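Local coordinates for probable spore coat polysaccharide biosynthesis protein E (Chromobacterium violaceum ATCC 12472, PDB 3G8R), which probably acts as an N-acylneuraminate-9-phosphate synthase of the NeuB family, represented here by its zinc-binding TIM barrel and a SAF domain, at residues A[8-13]-A[90-95]; A[45-50]-A[105-110]. All coordinates share one frame; numbering follows the deposited sequence.

In the fold
From the N terminus, strand 7-11 opens the eight-stranded parallel barrel of the NeuB domain, and interaction 1 closes a loop from it to residues 90-95, where strand 93-98 starts. Strand 40-47, which lies between these two in the barrel, falls inside that loop; its end and the residues that follow supply 45-50 to interaction 2, which closes a second loop on helix 101-109. The segments alternate along the chain, so the two loops cross. Both contacts meet at strand 40-47: Ile95 O takes a probable hydrogen bond from Leu45 N, and Glu11 OE2 one from Gln46 NE2. Together they tie the first three strands of the barrel to helix 101-109.

Interaction 1: residues A[8-13]-A[90-95]; sequences FIFEMA and NGFKAI
Ile9 and Ile95 meet inside a TIM barrel, across the intervening strand 40-47, while Phe10 and Phe92 meet on its outer side. Strands 7-11 and 93-98 are thus next-but-one neighbours, and side chains alone join them here. In the aliphatic pair the two chains cross at about a right angle. Ile95 reaches over with CD1, which lies 3.9 Å from Ile9 CG1 and 4.0 Å from Ile9 CG2, so one methyl touches both branches of its partner. The extended outer torsion of Ile95 (chi2 159°) carries that methyl away from its own strand. Ile9 also touches Val221; its side chain is about 10 Å from the bound zinc ion, and the pair is part of the barrel interior.

The aromatic pair sits between barrel and helices. Phe10 packs on Val245 and Trp248 of helix 242-259 and on Ile30 of helix 21-33; Phe92 makes an edge-to-face contact with Phe43. The two rings stand nearly perpendicular, planes at 83°, yet their approach is oblique. Phe92 CE1 lies near the plane of the Phe10 ring, at its edge, 3.7 Å from Phe10 CE2.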
loop_
_atom_site.group_PDB
_atom_site.type_symbol
_atom_site.label_atom_id
_atom_site.label_comp_id
_atom_site.label_asym_id
_atom_site.label_seq_id
_atom_site.Cartn_x
_atom_site.Cartn_y
_atom_site.Cartn_z
ATOM N N PHE A 8 11.647 -3.373 13.410
ATOM C CA PHE A 8 11.546 -1.969 13.717
ATOM C C PHE A 8 12.789 -1.481 14.407
ATOM O O PHE A 8 13.316 -2.145 15.318
ATOM C CB PHE A 8 10.361 -1.698 14.609
ATOM C CG PHE A 8 9.068 -1.943 13.947
ATOM C CD1 PHE A 8 8.326 -0.888 13.456
ATOM C CD2 PHE A 8 8.603 -3.233 13.772
ATOM C CE1 PHE A 8 7.152 -1.104 12.816
ATOM C CE2 PHE A 8 7.408 -3.451 13.126
ATOM C CZ PHE A 8 6.690 -2.380 12.643
ATOM N N ILE A 9 13.233 -0.294 13.997
ATOM C CA ILE A 9 14.439 0.307 14.523
ATOM C C ILE A 9 14.192 1.657 15.180
ATOM O O ILE A 9 13.536 2.549 14.622
ATOM C CB ILE A 9 15.502 0.460 13.445
ATOM C CG1 ILE A 9 15.772 -0.876 12.760
ATOM C CG2 ILE A 9 16.771 0.955 14.070
ATOM C CD1 ILE A 9 16.669 -0.751 11.543
ATOM N N PHE A 10 14.753 1.806 16.371
ATOM C CA PHE A 10 14.560 3.008 17.149
ATOM C C PHE A 10 15.826 3.798 17.187
ATOM O O PHE A 10 16.785 3.382 17.811
ATOM C CB PHE A 10 14.142 2.625 18.539
ATOM C CG PHE A 10 13.022 1.664 18.551
ATOM C CD1 PHE A 10 11.773 2.047 18.047
ATOM C CD2 PHE A 10 13.209 0.367 19.038
ATOM C CE1 PHE A 10 10.732 1.169 18.037
ATOM C CE2 PHE A 10 12.151 -0.541 19.048
ATOM C CZ PHE A 10 10.911 -0.145 18.540
ATOM N N GLU A 11 15.804 4.934 16.502
ATOM C CA GLU A 11 16.959 5.805 16.377
ATOM C C GLU A 11 17.048 6.709 17.580
ATOM O O GLU A 11 16.142 7.487 17.827
ATOM C CB GLU A 11 16.812 6.660 15.125
ATOM C CG GLU A 11 17.783 7.798 15.027
ATOM C CD GLU A 11 19.127 7.388 14.473
ATOM O OE1 GLU A 11 19.904 6.717 15.200
ATOM O OE2 GLU A 11 19.412 7.767 13.315
HETATM N N MSE A 12 18.127 6.595 18.345
HETATM C CA MSE A 12 18.323 7.502 19.480
HETATM C C MSE A 12 18.930 8.785 18.965
HETATM O O MSE A 12 18.678 9.853 19.511
HETATM C CB MSE A 12 19.258 6.898 20.515
HETATM C CG MSE A 12 19.099 7.458 21.922
HETATM SE SE MSE A 12 20.106 6.515 23.094
HETATM C CE MSE A 12 21.690 6.911 22.424
ATOM N N ALA A 13 19.713 8.663 17.899
ATOM C CA ALA A 13 20.509 9.749 17.376
ATOM C C ALA A 13 21.253 10.372 18.544
ATOM O O ALA A 13 22.014 9.686 19.236
ATOM C CB ALA A 13 19.651 10.770 16.663
ATOM N N ASN A 90 18.050 -5.550 26.919
ATOM C CA ASN A 90 16.595 -5.529 26.753
ATOM C C ASN A 90 16.124 -6.354 25.548
ATOM O O ASN A 90 14.926 -6.544 25.332
ATOM C CB ASN A 90 16.077 -4.091 26.632
ATOM C CG ASN A 90 16.321 -3.262 27.886
ATOM O OD1 ASN A 90 15.401 -2.995 28.647
ATOM N ND2 ASN A 90 17.556 -2.831 28.086
ATOM N N GLY A 91 17.061 -6.841 24.747
ATOM C CA GLY A 91 16.689 -7.718 23.653
ATOM C C GLY A 91 16.608 -6.970 22.347
ATOM O O GLY A 91 15.909 -7.391 21.419
ATOM N N PHE A 92 17.336 -5.876 22.247
ATOM C CA PHE A 92 17.352 -5.155 20.998
ATOM C C PHE A 92 18.536 -5.568 20.192
ATOM O O PHE A 92 19.628 -5.682 20.730
ATOM C CB PHE A 92 17.432 -3.664 21.266
ATOM C CG PHE A 92 16.181 -3.097 21.857
ATOM C CD1 PHE A 92 15.004 -3.075 21.119
ATOM C CD2 PHE A 92 16.178 -2.578 23.140
ATOM C CE1 PHE A 92 13.853 -2.540 21.642
ATOM C CE2 PHE A 92 15.017 -2.042 23.681
ATOM C CZ PHE A 92 13.854 -2.027 22.946
ATOM N N LYS A 93 18.340 -5.812 18.913
ATOM C CA LYS A 93 19.459 -5.715 17.980
ATOM C C LYS A 93 20.172 -4.351 18.170
ATOM O O LYS A 93 19.529 -3.299 18.135
ATOM C CB LYS A 93 18.981 -5.868 16.523
ATOM C CG LYS A 93 19.344 -7.198 15.872
ATOM C CD LYS A 93 18.186 -7.793 15.068
ATOM C CE LYS A 93 17.402 -8.867 15.877
ATOM N NZ LYS A 93 16.558 -9.796 15.011
ATOM N N ALA A 94 21.484 -4.392 18.428
ATOM C CA ALA A 94 22.315 -3.207 18.486
ATOM C C ALA A 94 22.671 -2.803 17.073
ATOM O O ALA A 94 23.344 -3.538 16.346
ATOM C CB ALA A 94 23.553 -3.504 19.244
ATOM N N ILE A 95 22.222 -1.626 16.680
ATOM C CA ILE A 95 22.439 -1.136 15.342
ATOM C C ILE A 95 23.105 0.218 15.436
ATOM O O ILE A 95 22.779 0.992 16.330
ATOM C CB ILE A 95 21.122 -0.969 14.662
ATOM C CG1 ILE A 95 20.523 -2.338 14.428
ATOM C CG2 ILE A 95 21.306 -0.271 13.367
ATOM C CD1 ILE A 95 19.039 -2.299 14.236
#

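Interaction 2: residues A[45-50]-A[105-110]; sequences LQYRNL and DLIEAH
Tyr47 and Ile107 bring their CA atoms within 8.0 Å of each other where the end of strand 40-47 runs beside the last turn of helix 101-109, a strand-to-outer-helix contact of the TIM barrel. Tyr47 carries the whole contact. Its CB points to the helix, and with CG anti to the carbonyl carbon (chi1 -81°) the ring reaches across to three residues of the helix end.

Leu106 and Ile107 lie on opposite sides of the ring plane, both approaching it obliquely. Leu106 CD1 is 3.8 Å from Tyr47 CE2, and Ile107 CG1 is 3.7 Å from Tyr47 CD2, so the same half of the ring is gripped from both sides. Cys96 packs against both Tyr47 and Ile107, filling in from strand 93-98, and Met80 of helix 77-89 touches both Tyr47 and His110.

The polar part of the contact lies at the far end of the ring. Tyr47 OH and His110 ND1, 2.5 Å apart, share a hydrogen bond in which either may be the donor; the hydroxyl lies in the imidazole plane, at its edge, although the two rings are turned by 83°. The bond gives two buried polar atoms, Tyr47 OH and His110 ND1, a partner, and probably fixes the rotation of the histidine.

Beyond the tyrosine the chain leaves the strand through an inverse gamma turn centred on Asn49, the N-cap of helix 50-53. Arg48, the first residue of that turn, runs its extended side chain back alongside Gln46 and also makes a cation-pi contact with Phe99. Arg48 NH1 donates to Gln46 OE1 at 2.9 Å with an N-H...O angle of 162°, the oxygen lying in the guanidinium plane.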
loop_
_atom_site.group_PDB
_atom_site.type_symbol
_atom_site.label_atom_id
_atom_site.label_comp_id
_atom_site.label_asym_id
_atom_site.label_seq_id
_atom_site.Cartn_x
_atom_site.Cartn_y
_atom_site.Cartn_z
ATOM N N LEU A 45 22.339 3.854 17.397
ATOM C CA LEU A 45 23.241 4.956 17.745
ATOM C C LEU A 45 23.883 5.588 16.534
ATOM O O LEU A 45 23.831 5.049 15.436
ATOM C CB LEU A 45 24.360 4.399 18.588
ATOM C CG LEU A 45 24.105 4.400 20.084
ATOM C CD1 LEU A 45 22.719 4.915 20.404
ATOM C CD2 LEU A 45 24.294 2.981 20.541
ATOM N N GLN A 46 24.520 6.731 16.739
ATOM C CA GLN A 46 25.265 7.411 15.669
ATOM C C GLN A 46 26.696 7.595 16.109
ATOM O O GLN A 46 26.944 8.182 17.141
ATOM C CB GLN A 46 24.651 8.769 15.411
ATOM C CG GLN A 46 23.402 8.677 14.580
ATOM C CD GLN A 46 22.836 10.022 14.212
ATOM O OE1 GLN A 46 23.462 11.051 14.425
ATOM N NE2 GLN A 46 21.634 10.021 13.659
ATOM N N TYR A 47 27.646 7.081 15.349
ATOM C CA TYR A 47 29.036 7.217 15.739
ATOM C C TYR A 47 29.714 8.208 14.857
ATOM O O TYR A 47 29.750 8.026 13.645
ATOM C CB TYR A 47 29.766 5.901 15.588
ATOM C CG TYR A 47 29.584 4.932 16.711
ATOM C CD1 TYR A 47 28.558 5.087 17.631
ATOM C CD2 TYR A 47 30.414 3.826 16.821
ATOM C CE1 TYR A 47 28.383 4.184 18.653
ATOM C CE2 TYR A 47 30.246 2.917 17.837
ATOM C CZ TYR A 47 29.226 3.101 18.753
ATOM O OH TYR A 47 29.041 2.201 19.776
ATOM N N ARG A 48 30.221 9.260 15.488
ATOM C CA ARG A 48 31.168 10.213 14.909
ATOM C C ARG A 48 32.385 10.323 15.835
ATOM O O ARG A 48 32.237 10.459 17.052
ATOM C CB ARG A 48 30.541 11.596 14.781
ATOM C CG ARG A 48 29.434 11.707 13.743
ATOM C CD ARG A 48 28.732 13.076 13.809
ATOM N NE ARG A 48 27.597 13.106 12.905
ATOM C CZ ARG A 48 26.400 12.620 13.198
ATOM N NH1 ARG A 48 26.168 12.072 14.383
ATOM N NH2 ARG A 48 25.428 12.692 12.308
ATOM N N ASN A 49 33.582 10.258 15.262
ATOM C CA ASN A 49 34.794 10.500 16.009
ATOM C C ASN A 49 34.988 11.982 16.047
ATOM O O ASN A 49 35.627 12.559 15.165
ATOM C CB ASN A 49 35.983 9.849 15.327
ATOM C CG ASN A 49 37.134 9.685 16.252
ATOM O OD1 ASN A 49 38.119 10.424 16.166
ATOM N ND2 ASN A 49 37.010 8.724 17.185
ATOM N N LEU A 50 34.405 12.598 17.071
ATOM C CA LEU A 50 34.269 14.045 17.116
ATOM C C LEU A 50 35.583 14.804 17.008
ATOM O O LEU A 50 35.604 15.928 16.499
ATOM C CB LEU A 50 33.449 14.475 18.323
ATOM C CG LEU A 50 32.091 15.127 17.987
ATOM C CD1 LEU A 50 31.158 14.259 17.161
ATOM C CD2 LEU A 50 31.394 15.565 19.267
ATOM N N ASP A 105 35.577 1.078 12.959
ATOM C CA ASP A 105 36.493 0.327 13.801
ATOM C C ASP A 105 35.833 0.137 15.135
ATOM O O ASP A 105 35.752 -0.986 15.661
ATOM C CB ASP A 105 37.793 1.089 13.985
ATOM C CG ASP A 105 38.705 0.978 12.780
ATOM O OD1 ASP A 105 38.896 -0.157 12.291
ATOM O OD2 ASP A 105 39.250 2.021 12.333
ATOM N N LEU A 106 35.331 1.251 15.652
ATOM C CA LEU A 106 34.691 1.293 16.930
ATOM C C LEU A 106 33.454 0.390 16.964
ATOM O O LEU A 106 33.279 -0.401 17.912
ATOM C CB LEU A 106 34.295 2.727 17.235
ATOM C CG LEU A 106 34.566 3.301 18.625
ATOM C CD1 LEU A 106 33.586 4.454 18.921
ATOM C CD2 LEU A 106 34.524 2.222 19.720
ATOM N N ILE A 107 32.594 0.499 15.946
ATOM C CA ILE A 107 31.437 -0.383 15.867
ATOM C C ILE A 107 31.844 -1.840 16.062
ATOM O O ILE A 107 31.138 -2.562 16.735
ATOM C CB ILE A 107 30.664 -0.230 14.536
ATOM C CG1 ILE A 107 29.627 0.902 14.621
ATOM C CG2 ILE A 107 29.976 -1.551 14.132
ATOM C CD1 ILE A 107 29.219 1.441 13.256
ATOM N N GLU A 108 32.978 -2.250 15.489
ATOM C CA GLU A 108 33.497 -3.617 15.631
ATOM C C GLU A 108 33.800 -3.977 17.097
ATOM O O GLU A 108 33.340 -5.021 17.616
ATOM C CB GLU A 108 34.777 -3.802 14.811
ATOM C CG GLU A 108 34.683 -3.422 13.334
ATOM C CD GLU A 108 34.243 -4.560 12.430
ATOM O OE1 GLU A 108 34.286 -4.365 11.193
ATOM O OE2 GLU A 108 33.865 -5.640 12.942
ATOM N N ALA A 109 34.577 -3.111 17.743
ATOM C CA ALA A 109 34.937 -3.284 19.141
ATOM C C ALA A 109 33.723 -3.480 20.064
ATOM O O ALA A 109 33.765 -4.254 21.053
ATOM C CB ALA A 109 35.756 -2.106 19.600
ATOM N N HIS A 110 32.642 -2.779 19.734
ATOM C CA HIS A 110 31.475 -2.780 20.568
ATOM C C HIS A 110 30.606 -3.988 20.313
ATOM O O HIS A 110 29.659 -4.242 21.046
ATOM C CB HIS A 110 30.728 -1.499 20.350
ATOM C CG HIS A 110 31.388 -0.316 20.977
ATOM N ND1 HIS A 110 30.792 0.928 21.035
ATOM C CD2 HIS A 110 32.583 -0.190 21.603
ATOM C CE1 HIS A 110 31.602 1.772 21.650
ATOM N NE2 HIS A 110 32.691 1.117 22.015
#